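Local coordinates for Rab5 protein, putative (PDB 3CLV), which is a putative Rab5 protein, a member of the Ras family of P-loop nucleotide-binding proteins, and holds guanosine-5'-diphosphate in its pocket, at residues Y8-L13 / A117-V122; I93-W98 / M197-I202; F124-S129 / V164-V169; L179-S184 / K192-M197. All blocks are in the same frame, centred on the assembly; numbering follows the deposited sequence.

Contact 1. Residues Y8-L13 / A117-V122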
# COMPACT_ATOMS: atom_id res chain seq x y z
N TYR A 8 6.52 -8.84 1.45
CA TYR A 8 7.17 -7.62 1.86
C TYR A 8 7.02 -6.57 0.77
O TYR A 8 7.64 -6.68 -0.30
CB TYR A 8 8.64 -7.90 2.20
CG TYR A 8 8.78 -8.91 3.32
CD1 TYR A 8 8.76 -8.51 4.65
CD2 TYR A 8 8.92 -10.28 3.05
CE1 TYR A 8 8.88 -9.42 5.68
CE2 TYR A 8 9.02 -11.21 4.09
CZ TYR A 8 9.00 -10.76 5.40
OH TYR A 8 9.10 -11.64 6.46
N LYS A 9 6.18 -5.56 1.05
CA LYS A 9 6.03 -4.44 0.13
C LYS A 9 7.38 -3.79 -0.15
O LYS A 9 8.14 -3.48 0.78
CB LYS A 9 5.02 -3.40 0.64
CG LYS A 9 4.82 -2.20 -0.31
CD LYS A 9 3.73 -1.27 0.25
CE LYS A 9 3.47 -0.09 -0.68
NZ LYS A 9 2.40 0.81 -0.09
N THR A 10 7.68 -3.61 -1.44
CA THR A 10 8.97 -3.09 -1.87
C THR A 10 8.72 -2.01 -2.91
O THR A 10 8.17 -2.29 -3.99
CB THR A 10 9.84 -4.23 -2.43
OG1 THR A 10 10.06 -5.18 -1.39
CG2 THR A 10 11.16 -3.71 -2.96
N VAL A 11 9.08 -0.77 -2.57
CA VAL A 11 8.95 0.33 -3.52
C VAL A 11 10.17 0.36 -4.44
O VAL A 11 11.34 0.38 -4.00
CB VAL A 11 8.67 1.72 -2.87
CG1 VAL A 11 9.75 2.12 -1.84
CG2 VAL A 11 8.53 2.82 -3.95
N LEU A 12 9.89 0.35 -5.74
CA LEU A 12 10.94 0.49 -6.73
C LEU A 12 10.85 1.90 -7.30
O LEU A 12 9.89 2.26 -7.98
CB LEU A 12 10.79 -0.60 -7.81
CG LEU A 12 11.70 -0.53 -9.04
CD1 LEU A 12 13.17 -0.56 -8.68
CD2 LEU A 12 11.37 -1.71 -9.95
N LEU A 13 11.87 2.70 -6.98
CA LEU A 13 11.84 4.13 -7.13
C LEU A 13 13.06 4.61 -7.91
O LEU A 13 14.14 4.05 -7.76
CB LEU A 13 11.82 4.77 -5.73
CG LEU A 13 11.98 6.27 -5.54
CD1 LEU A 13 10.73 7.02 -6.00
CD2 LEU A 13 12.24 6.56 -4.06
N ALA A 117 5.93 0.01 3.29
CA ALA A 117 6.97 -0.73 2.56
C ALA A 117 8.05 -1.19 3.53
O ALA A 117 8.45 -0.44 4.43
CB ALA A 117 7.57 0.11 1.44
N THR A 118 8.51 -2.42 3.34
CA THR A 118 9.64 -2.98 4.10
C THR A 118 10.93 -2.55 3.44
O THR A 118 11.89 -2.18 4.12
CB THR A 118 9.59 -4.54 4.11
OG1 THR A 118 8.39 -4.95 4.76
CG2 THR A 118 10.81 -5.16 4.82
N CYS A 119 10.95 -2.57 2.11
CA CYS A 119 12.15 -2.27 1.35
C CYS A 119 11.94 -1.14 0.37
O CYS A 119 10.84 -0.95 -0.14
CB CYS A 119 12.59 -3.50 0.54
SG CYS A 119 12.89 -4.96 1.52
N ALA A 120 13.01 -0.42 0.09
CA ALA A 120 13.00 0.57 -0.97
C ALA A 120 14.21 0.32 -1.85
O ALA A 120 15.36 0.26 -1.36
CB ALA A 120 13.00 1.99 -0.41
N ILE A 121 13.94 0.14 -3.14
CA ILE A 121 14.98 0.02 -4.15
C ILE A 121 15.07 1.34 -4.90
O ILE A 121 14.15 1.72 -5.64
CB ILE A 121 14.67 -1.12 -5.17
CG1 ILE A 121 14.44 -2.46 -4.47
CG2 ILE A 121 15.80 -1.26 -6.22
CD1 ILE A 121 13.87 -3.55 -5.44
N VAL A 122 16.18 2.05 -4.69
CA VAL A 122 16.36 3.38 -5.30
C VAL A 122 17.40 3.27 -6.41
O VAL A 122 18.59 3.01 -6.15
CB VAL A 122 16.77 4.47 -4.27
CG1 VAL A 122 16.73 5.85 -4.95
CG2 VAL A 122 15.84 4.47 -3.07
O HOH W 1 5.78 -4.55 3.91
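Strands 8-13 and 119-122 lie side by side as parallel neighbours in the middle of the mixed sheet, paired from Thr10 with Cys119 to Leu13 with Val122. The ladder begins where Lys9 O accepts two amides, Thr118 N at 2.8 Å and Cys119 N at 3.2 Å. Further on, Ile121 N meets Val11 O at 2.7 Å, and Leu13 N returns the bond to Ile121 O.

On the face carrying Thr10, Leu12 and Ile121, Thr10 CG2 lies 3.7 Å from Ile121 CD1. The Thr10 hydroxyl bonds back to Tyr8 O, which settles its polarity within its own strand. Leu12 CD1 crosses over Ile121 CG2 on the same face. The beta-branched Thr10, Val11 and Ile121 suit their places because such residues favour extended backbone. On the other face Val11 CG1, which stands between backbone N and carbonyl carbon (chi1 57°), touches Ala120 CB at 3.6 Å; Ala120, with only a methyl, lies against Leu142 of helix 129-145. At the strand entrance Thr118 OG1 meets the edge of the Tyr8 ring, and a water joins Thr118 OG1 to Lys9 N. Backbone polar groups are thus spent on this ladder and on the one with strand 92-99, while both faces offer mostly hydrocarbon to the covering helices.

Contact 2. Residues I93-W98 / M197-I202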
# COMPACT_ATOMS: atom_id res chain seq x y z
N ILE A 93 11.21 -15.76 1.12
CA ILE A 93 10.88 -14.34 1.16
C ILE A 93 10.25 -13.85 -0.14
O ILE A 93 10.87 -13.88 -1.20
CB ILE A 93 12.11 -13.49 1.57
CG1 ILE A 93 12.47 -13.83 3.02
CG2 ILE A 93 11.84 -11.98 1.40
CD1 ILE A 93 13.94 -13.84 3.29
N LYS A 94 8.99 -13.42 -0.02
CA LYS A 94 8.21 -12.97 -1.16
C LYS A 94 8.14 -11.44 -1.20
O LYS A 94 7.73 -10.80 -0.23
CB LYS A 94 6.82 -13.57 -1.11
CG LYS A 94 5.88 -13.10 -2.20
CD LYS A 94 4.61 -13.91 -2.12
CE LYS A 94 3.52 -13.32 -2.98
NZ LYS A 94 2.38 -14.29 -3.04
N PHE A 95 8.57 -10.87 -2.32
CA PHE A 95 8.56 -9.42 -2.53
C PHE A 95 7.31 -9.01 -3.29
O PHE A 95 6.98 -9.65 -4.29
CB PHE A 95 9.81 -8.98 -3.30
CG PHE A 95 11.09 -9.19 -2.54
CD1 PHE A 95 11.56 -8.20 -1.66
CD2 PHE A 95 11.81 -10.37 -2.68
CE1 PHE A 95 12.74 -8.39 -0.94
CE2 PHE A 95 13.00 -10.58 -1.96
CZ PHE A 95 13.47 -9.58 -1.08
N ASP A 96 6.62 -7.97 -2.81
CA ASP A 96 5.54 -7.36 -3.56
C ASP A 96 6.08 -6.02 -4.07
O ASP A 96 6.13 -5.05 -3.32
CB ASP A 96 4.31 -7.19 -2.65
CG ASP A 96 3.21 -6.31 -3.26
OD1 ASP A 96 3.17 -6.12 -4.50
OD2 ASP A 96 2.37 -5.81 -2.48
N ILE A 97 6.49 -5.99 -5.34
CA ILE A 97 7.20 -4.84 -5.91
C ILE A 97 6.26 -3.85 -6.56
O ILE A 97 5.53 -4.19 -7.49
CB ILE A 97 8.26 -5.29 -6.92
CG1 ILE A 97 9.16 -6.35 -6.27
CG2 ILE A 97 9.11 -4.11 -7.38
CD1 ILE A 97 9.79 -7.34 -7.27
N TRP A 98 6.31 -2.61 -6.08
CA TRP A 98 5.54 -1.52 -6.63
C TRP A 98 6.50 -0.60 -7.36
O TRP A 98 7.28 0.13 -6.73
CB TRP A 98 4.83 -0.74 -5.51
CG TRP A 98 3.77 -1.51 -4.71
CD1 TRP A 98 3.77 -2.83 -4.39
CD2 TRP A 98 2.61 -0.95 -4.09
NE1 TRP A 98 2.66 -3.15 -3.65
CE2 TRP A 98 1.93 -2.00 -3.45
CE3 TRP A 98 2.06 0.34 -4.05
CZ2 TRP A 98 0.74 -1.80 -2.74
CZ3 TRP A 98 0.89 0.54 -3.35
CH2 TRP A 98 0.23 -0.53 -2.71
N MET A 197 20.20 -9.75 -1.70
CA MET A 197 20.71 -8.85 -0.67
C MET A 197 19.60 -8.36 0.26
O MET A 197 19.76 -8.38 1.49
CB MET A 197 21.44 -7.67 -1.32
CG MET A 197 22.80 -8.04 -1.99
SD MET A 197 23.66 -6.59 -2.67
CE MET A 197 24.27 -5.81 -1.20
N LEU A 198 18.48 -7.94 -0.34
CA LEU A 198 17.30 -7.53 0.43
C LEU A 198 16.76 -8.65 1.30
O LEU A 198 16.47 -8.43 2.47
CB LEU A 198 16.19 -7.03 -0.50
CG LEU A 198 16.39 -5.65 -1.14
CD1 LEU A 198 15.23 -5.33 -2.10
CD2 LEU A 198 16.54 -4.58 -0.06
N ALA A 199 16.60 -9.83 0.71
CA ALA A 199 16.09 -10.99 1.44
C ALA A 199 17.01 -11.37 2.61
O ALA A 199 16.52 -11.65 3.73
CB ALA A 199 15.85 -12.17 0.49
N GLU A 200 18.32 -11.37 2.38
CA GLU A 200 19.30 -11.60 3.47
C GLU A 200 19.10 -10.60 4.62
O GLU A 200 19.08 -10.96 5.79
CB GLU A 200 20.75 -11.51 2.94
CG GLU A 200 21.13 -12.65 1.99
CD GLU A 200 22.40 -12.38 1.18
OE1 GLU A 200 22.86 -11.22 1.09
OE2 GLU A 200 22.93 -13.35 0.60
N GLU A 201 18.93 -9.33 4.26
CA GLU A 201 18.69 -8.28 5.23
C GLU A 201 17.33 -8.43 5.97
O GLU A 201 17.26 -8.22 7.17
CB GLU A 201 18.80 -6.92 4.55
CG GLU A 201 19.03 -5.77 5.50
CD GLU A 201 20.38 -5.84 6.22
OE1 GLU A 201 21.37 -6.42 5.70
OE2 GLU A 201 20.43 -5.27 7.32
N ILE A 202 16.26 -8.79 5.25
CA ILE A 202 14.97 -9.03 5.92
C ILE A 202 15.11 -10.16 6.94
O ILE A 202 14.64 -10.04 8.07
CB ILE A 202 13.82 -9.36 4.92
CG1 ILE A 202 13.47 -8.14 4.07
CG2 ILE A 202 12.57 -9.83 5.68
CD1 ILE A 202 12.63 -8.50 2.81
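Phe95 and Ile93 rise from one face of strand 92-99 against Ala199 of helix 191-206, and these three residues give up the largest areas in this contact. The Phe95 ring enters beside the helix backbone: its CZ lies 3.6 Å from Ala199 N, which sits at the ring edge near the ring plane. CE1 reaches Leu198 CB at 3.7 Å and also Ile202 CD1, whose side chain slides past the ring in the opposite direction. CG anti to the carbonyl carbon (chi1 -66°) directs the ring to the helix.

Ile93 works through both branches. CD1 touches Ala199 CB at 3.8 Å and comes still closer to Ala199 O, at 3.4 Å, and CG2 meets Ile202 CD1. Alanine suits the middle of this patch, since its short side chain lets a broad ring and a branched chain approach the helix backbone together. Branched isoleucines fill the flanks, and the side chains that touch are all apolar.

The segment axes approach to 9.5 Å at 117°, so the helix runs across the strand rather than along it. Phe95 also makes an edge-to-face pair with Phe195, one turn before Ala199. This is how the C-terminal helix packs on the central sheet in the Ras-like fold.

Contact 3. Residues F124-S129 / V164-V169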
# COMPACT_ATOMS: atom_id res chain seq x y z
N PHE A 124 19.45 4.44 -9.96
CA PHE A 124 19.92 5.52 -10.83
C PHE A 124 20.68 4.91 -12.01
O PHE A 124 20.94 3.70 -12.05
CB PHE A 124 20.75 6.56 -10.04
CG PHE A 124 22.14 6.06 -9.63
CD1 PHE A 124 22.31 5.33 -8.46
CD2 PHE A 124 23.25 6.35 -10.41
CE1 PHE A 124 23.56 4.85 -8.08
CE2 PHE A 124 24.52 5.87 -10.05
CZ PHE A 124 24.67 5.12 -8.88
N ASP A 125 20.99 5.76 -12.98
CA ASP A 125 21.65 5.38 -14.23
C ASP A 125 23.07 5.94 -14.12
O ASP A 125 23.26 7.15 -13.94
CB ASP A 125 20.85 5.99 -15.40
CG ASP A 125 21.53 5.85 -16.76
OD1 ASP A 125 22.66 5.31 -16.88
OD2 ASP A 125 20.90 6.32 -17.74
N ILE A 126 24.06 5.05 -14.20
CA ILE A 126 25.47 5.45 -14.05
C ILE A 126 25.94 6.47 -15.10
O ILE A 126 26.93 7.18 -14.88
CB ILE A 126 26.45 4.23 -13.95
CG1 ILE A 126 26.31 3.28 -15.14
CG2 ILE A 126 26.24 3.48 -12.64
CD1 ILE A 126 27.20 3.63 -16.33
N SER A 127 25.22 6.53 -16.22
CA SER A 127 25.56 7.41 -17.35
C SER A 127 24.88 8.77 -17.28
O SER A 127 25.09 9.64 -18.14
CB SER A 127 25.24 6.73 -18.68
OG SER A 127 23.84 6.57 -18.87
N ASN A 128 24.07 8.97 -16.26
CA ASN A 128 23.34 10.20 -16.10
C ASN A 128 23.37 10.65 -14.63
O ASN A 128 22.61 10.15 -13.79
CB ASN A 128 21.90 10.02 -16.60
CG ASN A 128 21.12 11.31 -16.64
OD1 ASN A 128 21.57 12.33 -16.11
ND2 ASN A 128 19.95 11.28 -17.26
N SER A 129 24.25 11.61 -14.32
CA SER A 129 24.48 12.02 -12.93
C SER A 129 23.26 12.67 -12.28
O SER A 129 23.06 12.52 -11.07
CB SER A 129 25.75 12.89 -12.77
OG SER A 129 25.58 14.17 -13.37
N VAL A 164 29.08 9.21 -13.21
CA VAL A 164 29.27 9.21 -11.76
C VAL A 164 30.61 8.59 -11.39
O VAL A 164 31.22 7.91 -12.21
CB VAL A 164 28.10 8.48 -11.02
CG1 VAL A 164 26.75 9.14 -11.36
CG2 VAL A 164 28.09 6.99 -11.35
N ASP A 165 31.06 8.85 -10.17
CA ASP A 165 32.21 8.18 -9.59
C ASP A 165 31.68 7.10 -8.64
O ASP A 165 31.08 7.42 -7.60
CB ASP A 165 33.08 9.21 -8.84
CG ASP A 165 34.41 8.63 -8.39
OD1 ASP A 165 34.44 7.55 -7.77
OD2 ASP A 165 35.45 9.28 -8.67
N ILE A 166 31.89 5.84 -9.00
CA ILE A 166 31.37 4.71 -8.20
C ILE A 166 31.84 4.74 -6.75
O ILE A 166 31.04 4.52 -5.85
CB ILE A 166 31.70 3.34 -8.83
CG1 ILE A 166 30.80 3.09 -10.05
CG2 ILE A 166 31.53 2.21 -7.82
CD1 ILE A 166 29.28 3.22 -9.78
N LEU A 167 33.13 5.03 -6.54
CA LEU A 167 33.69 5.13 -5.19
C LEU A 167 32.98 6.18 -4.35
O LEU A 167 32.72 5.95 -3.17
CB LEU A 167 35.19 5.43 -5.24
CG LEU A 167 36.21 4.28 -5.19
CD1 LEU A 167 35.68 3.00 -5.82
CD2 LEU A 167 37.54 4.73 -5.83
N GLU A 168 32.68 7.33 -4.96
CA GLU A 168 31.89 8.34 -4.26
C GLU A 168 30.51 7.78 -3.90
O GLU A 168 29.98 8.03 -2.81
CB GLU A 168 31.77 9.63 -5.09
CG GLU A 168 31.06 10.78 -4.37
CD GLU A 168 29.54 10.67 -4.40
OE1 GLU A 168 28.99 10.23 -5.44
OE2 GLU A 168 28.91 11.02 -3.37
N VAL A 169 29.92 7.04 -4.85
CA VAL A 169 28.59 6.45 -4.66
C VAL A 169 28.60 5.40 -3.55
O VAL A 169 27.75 5.44 -2.66
CB VAL A 169 28.01 5.85 -5.96
CG1 VAL A 169 26.60 5.30 -5.71
CG2 VAL A 169 27.96 6.90 -7.06
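Ile126 O and Val164 N form the backbone link between the two segments, a weak hydrogen bond of 3.4 Å with an N-H...O angle of 142°. Around it the chain leaves strand 119-125 through a type I turn closed by Asn128 N on Asp125 O at 3.1 Å, while the other segment passes from loop into helix at Asp165, its N-cap. An Asx turn adds to the first turn: Asp125 OD1 accepts Ser127 N at 2.9 Å and Ser127 OG at 2.6 Å, both from the same face of the carboxylate. Small polar residues serve well here, since a short carboxylate or hydroxyl can fold back on the main chain.

Val164 carries most of the side-chain contact. Its CG2 comes to the edge of the Phe124 ring, 4.0 Å from CE2. The Val164 and Ile126 side chains cross at about a right angle, CG2 lying near CB; Val164 CG1 turns to the Ser129 backbone. Phe124 and Val169 reach toward each other, Val169 CG1 3.7 Å from Phe124 CZ, so two valines meet the outer end of the ring.

Leu132 of helix 129-145 touches Phe124, Val164 and Val169, and Leu152 of strand 149-155 lies against Phe124 and Val169, closing a corner between sheet and helices.

Contact 4. Residues L179-S184 / K192-M197. With GDP (guanosine-5'-diphosphate), chain D.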
# COMPACT_ATOMS: atom_id res chain seq x y z
N LEU A 179 22.39 -0.55 1.63
CA LEU A 179 22.89 -1.56 0.72
C LEU A 179 23.19 -0.90 -0.64
O LEU A 179 22.60 0.13 -1.00
CB LEU A 179 21.87 -2.71 0.55
CG LEU A 179 21.50 -3.48 1.82
CD1 LEU A 179 20.41 -4.51 1.51
CD2 LEU A 179 22.73 -4.18 2.39
N PHE A 180 24.17 -1.45 -1.34
CA PHE A 180 24.56 -0.93 -2.66
C PHE A 180 24.87 -2.08 -3.63
O PHE A 180 25.50 -3.07 -3.27
CB PHE A 180 25.74 0.05 -2.53
CG PHE A 180 26.29 0.52 -3.86
CD1 PHE A 180 25.66 1.54 -4.57
CD2 PHE A 180 27.45 -0.05 -4.39
CE1 PHE A 180 26.16 1.97 -5.81
CE2 PHE A 180 27.96 0.37 -5.64
CZ PHE A 180 27.32 1.39 -6.34
N ILE A 181 24.42 -1.94 -4.88
CA ILE A 181 24.72 -2.94 -5.90
C ILE A 181 24.81 -2.27 -7.29
O ILE A 181 24.15 -1.26 -7.55
CB ILE A 181 23.72 -4.13 -5.84
CG1 ILE A 181 24.17 -5.30 -6.73
CG2 ILE A 181 22.26 -3.65 -6.14
CD1 ILE A 181 23.62 -6.63 -6.31
N GLN A 182 25.69 -2.79 -8.14
CA GLN A 182 25.82 -2.31 -9.51
C GLN A 182 25.19 -3.35 -10.41
O GLN A 182 25.48 -4.53 -10.28
CB GLN A 182 27.29 -2.14 -9.88
CG GLN A 182 27.98 -0.98 -9.18
CD GLN A 182 29.41 -0.84 -9.66
OE1 GLN A 182 29.65 -0.50 -10.82
NE2 GLN A 182 30.37 -1.14 -8.78
N THR A 183 24.31 -2.90 -11.31
CA THR A 183 23.53 -3.82 -12.13
C THR A 183 23.48 -3.46 -13.62
O THR A 183 23.74 -2.31 -14.02
CB THR A 183 22.04 -3.95 -11.62
OG1 THR A 183 21.38 -2.69 -11.76
CG2 THR A 183 21.98 -4.40 -10.16
N SER A 184 23.14 -4.46 -14.43
CA SER A 184 22.71 -4.23 -15.81
C SER A 184 21.47 -5.07 -16.07
O SER A 184 21.50 -6.30 -16.02
CB SER A 184 23.84 -4.52 -16.82
OG SER A 184 23.38 -4.31 -18.17
N LYS A 192 19.04 -10.35 -10.00
CA LYS A 192 18.52 -11.23 -8.95
C LYS A 192 19.17 -10.89 -7.62
O LYS A 192 18.51 -10.95 -6.57
CB LYS A 192 18.74 -12.72 -9.28
CG LYS A 192 17.86 -13.29 -10.40
CD LYS A 192 18.14 -14.81 -10.48
CE LYS A 192 18.22 -15.34 -11.90
NZ LYS A 192 16.96 -16.10 -12.25
N ASN A 193 20.44 -10.50 -7.67
CA ASN A 193 21.22 -10.19 -6.47
C ASN A 193 20.66 -8.98 -5.70
O ASN A 193 20.82 -8.89 -4.49
CB ASN A 193 22.70 -9.96 -6.82
CG ASN A 193 23.49 -11.27 -7.06
OD1 ASN A 193 23.16 -12.32 -6.53
ND2 ASN A 193 24.56 -11.17 -7.84
N ILE A 194 19.98 -8.07 -6.40
CA ILE A 194 19.28 -6.99 -5.68
C ILE A 194 18.41 -7.62 -4.58
O ILE A 194 18.42 -7.21 -3.43
CB ILE A 194 18.34 -6.17 -6.61
CG1 ILE A 194 19.14 -5.39 -7.66
CG2 ILE A 194 17.43 -5.24 -5.78
CD1 ILE A 194 18.26 -4.79 -8.81
N PHE A 195 17.63 -8.62 -4.97
CA PHE A 195 16.64 -9.20 -4.10
C PHE A 195 17.26 -10.22 -3.16
O PHE A 195 16.74 -10.42 -2.07
CB PHE A 195 15.50 -9.76 -4.95
CG PHE A 195 14.74 -8.68 -5.67
CD1 PHE A 195 13.69 -8.03 -5.03
CD2 PHE A 195 15.13 -8.26 -6.94
CE1 PHE A 195 13.00 -7.02 -5.67
CE2 PHE A 195 14.47 -7.24 -7.59
CZ PHE A 195 13.39 -6.61 -6.96
N TYR A 196 18.39 -10.80 -3.55
CA TYR A 196 19.13 -11.71 -2.65
C TYR A 196 19.61 -10.92 -1.44
O TYR A 196 19.43 -11.37 -0.29
CB TYR A 196 20.35 -12.35 -3.34
CG TYR A 196 20.01 -13.34 -4.46
CD1 TYR A 196 18.72 -13.83 -4.63
CD2 TYR A 196 21.01 -13.80 -5.32
CE1 TYR A 196 18.42 -14.72 -5.66
CE2 TYR A 196 20.71 -14.69 -6.34
CZ TYR A 196 19.42 -15.15 -6.51
OH TYR A 196 19.13 -16.04 -7.52
N MET A 197 20.20 -9.75 -1.70
CA MET A 197 20.71 -8.85 -0.67
C MET A 197 19.60 -8.36 0.26
O MET A 197 19.76 -8.38 1.49
CB MET A 197 21.44 -7.67 -1.32
CG MET A 197 22.80 -8.04 -1.99
SD MET A 197 23.66 -6.59 -2.67
CE MET A 197 24.27 -5.81 -1.20
PB GDP D . 12.20 3.30 -16.20
O1B GDP D . 11.17 2.26 -15.94
O2B GDP D . 11.57 4.58 -16.71
O3B GDP D . 13.03 3.63 -14.98
O3A GDP D . 13.27 2.79 -17.30
PA GDP D . 12.99 1.70 -18.48
O1A GDP D . 11.78 2.11 -19.30
O2A GDP D . 12.96 0.29 -17.98
O5' GDP D . 14.30 1.90 -19.39
C5' GDP D . 14.59 3.14 -20.04
C4' GDP D . 15.55 2.85 -21.20
O4' GDP D . 16.82 2.41 -20.71
C3' GDP D . 15.08 1.77 -22.17
O3' GDP D . 15.52 2.20 -23.46
C2' GDP D . 15.86 0.51 -21.77
O2' GDP D . 16.10 -0.41 -22.84
C1' GDP D . 17.16 1.14 -21.28
N9 GDP D . 17.79 0.35 -20.22
C8 GDP D . 17.21 -0.06 -19.08
N7 GDP D . 18.10 -0.76 -18.33
C5 GDP D . 19.27 -0.77 -19.01
C6 GDP D . 20.62 -1.33 -18.79
O6 GDP D . 20.88 -1.97 -17.74
N1 GDP D . 21.56 -1.11 -19.75
C2 GDP D . 21.32 -0.41 -20.88
N2 GDP D . 22.32 -0.24 -21.78
N3 GDP D . 20.08 0.12 -21.17
C4 GDP D . 19.06 -0.03 -20.27
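Ile194, which packs on Ile181 and Thr183, also lays its CG2 3.9 Å above one face of the Phe195 ring, offset toward the rim. Over one face of the Tyr196 ring sits Lys192 O, likewise toward the rim. Lys192, Ile194, Phe195 and Tyr196 belong to the C-terminal helix of the Ras-like fold, which turns back along the last strand of the sheet: strand 179-183 and helix 192-197 run nearly antiparallel, their axes 9.1 Å apart at 168°.

Ile181 is the centre of the packing. Its CD1 touches Asn193 CB at 3.5 Å and Met197 SD at 3.6 Å, while the Ile181 and Ile194 side chains cross at about a right angle. CG1 stands anti to the backbone N (chi1 -170°), and this sends the long branch toward Asn193 and Met197. A flexible, unbranched methionine is well suited to this border: bent at its last torsion, it brings CE to 3.6 Å from Phe180 O and within 4.2 Å of Leu179 CD2.

Thr183 meets Ile194 through its methyl, while its hydroxyl bonds to Asn155. Asn193 likewise gives its CB to the packing and its amide to Asn190. At the far end, Ser184 belongs to the nucleotide pocket; its OG is hydrogen-bonded to Asp158 and lies 3.5 Å from O6 of the guanosine-5'-diphosphate.

All four contacts draw on one sheet. Contacts 1 and 2 have centres about 8 Å apart and are sewn together by neighbouring strands, with Leu12 N 2.8 Å from Trp98 O in a probable hydrogen bond. Contacts 2 and 4 use successive turns of helix 191-206 and share Met197; Ile121 CD1 of contact 1 reaches Phe195 CZ of contact 4 at 3.5 Å. Contact 3 lies apart, about 24 Å from contact 2 between centres, but Val169 CG1 touches Phe180 CE1 of contact 4 at 3.4 Å. Three contacts approach the nucleotide: Ser184 lines its pocket, while the side chains of Leu12 and Ile126 have their nearest atoms about 7 and 8 Å from it.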